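Local coordinates for protein BtGH115A (Bacteroides thetaiotaomicron, PDB 5BY3) that removes 4-O-methyl-glucuronic acid from decorated arabinogalactans as a family GH115 alpha-glucuronidase, at residues A[168-173]-A[214-219]. Sequence-based numbering, arbitrary orientation.
Sequences NDEDWG and AMHECT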
loop_
_atom_site.group_PDB
_atom_site.type_symbol
_atom_site.label_atom_id
_atom_site.label_comp_id
_atom_site.label_asym_id
_atom_site.label_seq_id
_atom_site.Cartn_x
_atom_site.Cartn_y
_atom_site.Cartn_z
ATOM N N ASN A 168 -1.172 -9.999 -5.556
ATOM C CA ASN A 168 -0.053 -10.195 -6.506
ATOM C C ASN A 168 1.092 -10.861 -5.798
ATOM O O ASN A 168 1.146 -10.827 -4.583
ATOM C CB ASN A 168 0.451 -8.826 -6.992
ATOM C CG ASN A 168 1.280 -8.896 -8.269
ATOM O OD1 ASN A 168 1.041 -9.730 -9.149
ATOM N ND2 ASN A 168 2.215 -7.972 -8.407
ATOM N N ASP A 169 2.032 -11.456 -6.529
ATOM C CA ASP A 169 3.182 -12.115 -5.880
ATOM C C ASP A 169 2.759 -13.145 -4.806
ATOM O O ASP A 169 3.456 -13.354 -3.780
ATOM C CB ASP A 169 4.149 -11.063 -5.313
ATOM C CG ASP A 169 4.676 -10.096 -6.394
ATOM O OD1 ASP A 169 5.200 -10.566 -7.447
ATOM O OD2 ASP A 169 4.574 -8.856 -6.189
ATOM N N GLU A 170 1.638 -13.810 -5.097
ATOM C CA GLU A 170 0.924 -14.702 -4.205
ATOM C C GLU A 170 1.472 -16.138 -4.155
ATOM O O GLU A 170 0.895 -16.970 -3.425
ATOM C CB GLU A 170 -0.585 -14.728 -4.571
ATOM C CG GLU A 170 -0.946 -15.487 -5.871
ATOM C CD GLU A 170 -0.922 -14.650 -7.159
ATOM O OE1 GLU A 170 -0.197 -13.655 -7.216
ATOM O OE2 GLU A 170 -1.641 -14.984 -8.138
ATOM N N ASP A 171 2.552 -16.421 -4.905
ATOM C CA ASP A 171 3.061 -17.801 -5.094
ATOM C C ASP A 171 3.449 -18.491 -3.780
ATOM O O ASP A 171 3.498 -19.723 -3.760
ATOM C CB ASP A 171 4.316 -17.900 -5.989
ATOM C CG ASP A 171 4.187 -17.229 -7.370
ATOM O OD1 ASP A 171 3.540 -16.174 -7.514
ATOM O OD2 ASP A 171 4.826 -17.751 -8.320
ATOM N N TRP A 172 3.761 -17.709 -2.725
ATOM C CA TRP A 172 4.356 -18.224 -1.469
ATOM C C TRP A 172 3.525 -17.905 -0.226
ATOM O O TRP A 172 4.014 -17.975 0.888
ATOM C CB TRP A 172 5.800 -17.740 -1.287
ATOM C CG TRP A 172 6.610 -17.945 -2.496
ATOM C CD1 TRP A 172 7.355 -19.048 -2.794
ATOM C CD2 TRP A 172 6.734 -17.053 -3.632
ATOM N NE1 TRP A 172 7.937 -18.912 -4.046
ATOM C CE2 TRP A 172 7.563 -17.709 -4.590
ATOM C CE3 TRP A 172 6.214 -15.791 -3.939
ATOM C CZ2 TRP A 172 7.891 -17.132 -5.834
ATOM C CZ3 TRP A 172 6.540 -15.209 -5.176
ATOM C CH2 TRP A 172 7.382 -15.879 -6.101
ATOM N N GLY A 173 2.254 -17.598 -0.408
ATOM C CA GLY A 173 1.404 -17.225 0.712
ATOM C C GLY A 173 -0.076 -17.379 0.457
ATOM O O GLY A 173 -0.669 -18.405 0.786
ATOM N N ALA A 214 -5.806 -12.212 -8.047
ATOM C CA ALA A 214 -4.498 -12.903 -8.325
ATOM C C ALA A 214 -4.477 -13.370 -9.748
ATOM O O ALA A 214 -5.514 -13.786 -10.270
ATOM C CB ALA A 214 -4.309 -14.115 -7.422
HETATM N N MSE A 215 -3.308 -13.362 -10.370
HETATM C CA MSE A 215 -3.233 -13.579 -11.813
HETATM C C MSE A 215 -1.911 -14.120 -12.230
HETATM O O MSE A 215 -1.609 -14.202 -13.425
HETATM C CB MSE A 215 -3.544 -12.249 -12.550
HETATM C CG MSE A 215 -2.715 -11.007 -12.193
HETATM SE SE MSE A 215 -0.815 -11.140 -12.715
HETATM C CE MSE A 215 -0.852 -10.301 -14.504
ATOM N N HIS A 216 -1.089 -14.476 -11.258
ATOM C CA HIS A 216 0.180 -15.106 -11.567
ATOM C C HIS A 216 -0.040 -16.451 -12.247
ATOM O O HIS A 216 -1.032 -17.129 -11.980
ATOM C CB HIS A 216 1.016 -15.248 -10.293
ATOM C CG HIS A 216 2.012 -14.143 -10.113
ATOM N ND1 HIS A 216 3.194 -14.308 -9.420
ATOM C CD2 HIS A 216 2.019 -12.872 -10.573
ATOM C CE1 HIS A 216 3.878 -13.181 -9.451
ATOM N NE2 HIS A 216 3.186 -12.293 -10.146
ATOM N N GLU A 217 0.897 -16.815 -13.127
ATOM C CA GLU A 217 0.894 -18.107 -13.850
ATOM C C GLU A 217 0.575 -19.312 -12.952
ATOM O O GLU A 217 -0.212 -20.167 -13.343
ATOM C CB GLU A 217 2.165 -18.313 -14.721
ATOM C CG GLU A 217 3.509 -17.812 -14.148
ATOM C CD GLU A 217 3.711 -16.280 -14.190
ATOM O OE1 GLU A 217 4.040 -15.687 -13.129
ATOM O OE2 GLU A 217 3.559 -15.666 -15.274
ATOM N N CYS A 218 1.106 -19.326 -11.729
ATOM C CA CYS A 218 0.752 -20.331 -10.694
ATOM C C CYS A 218 -0.723 -20.398 -10.213
ATOM O O CYS A 218 -1.089 -21.317 -9.491
ATOM C CB CYS A 218 1.662 -20.149 -9.467
ATOM S SG CYS A 218 1.263 -18.703 -8.436
ATOM N N THR A 219 -1.542 -19.424 -10.598
ATOM C CA THR A 219 -2.929 -19.291 -10.118
ATOM C C THR A 219 -3.993 -19.503 -11.236
ATOM O O THR A 219 -3.784 -19.114 -12.378
ATOM C CB THR A 219 -3.094 -17.898 -9.452
ATOM O OG1 THR A 219 -2.315 -17.874 -8.267
ATOM C CG2 THR A 219 -4.531 -17.570 -9.086
HETATM O O HOH W 1 -1.274 -11.775 -8.960
HETATM O O HOH W 2 3.746 -17.901 -10.927
#
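H216 points its imidazole into the bend of segment 168-173, where D171 OD1 accepts a hydrogen bond from H216 ND1 at 2.7 Å. The oxygen uses its syn lone pair and sits 19° out of the imidazole plane, with carboxylate and ring almost perpendicular; this His-carboxylate pair probably fixes the ring's rotation. D169 brings its backbone N over one face of the ring and its OD1 to within 3.5 Å of H216 CE1, its carboxylate likewise steeply turned to the imidazole. E170, its chain bent at the CB-CG bond (chi2 -89°), reaches across to the other loop, where E170 OE2 appears to accept hydrogen bonds from T219 OG1, at 3.0 Å, and from the backbone N of H216, though its modelled position is uncertain. One water joins E170 OE1 to M215 N; another links D171 OD2, E217 OE1 and C218 N. The C218 thiol abuts the same D171 carboxylate, SG 3.4 Å from D171 CG. W397 and H298 rings also meet H216, and D169 lies near the bound nickel. Both loops leave the C-terminal ends of adjacent parallel strands, 162-166 and 210-212, consistent with lining the active-site end of a TIM barrel; M175 of helix 174-182 packs against E170, C218 and T219.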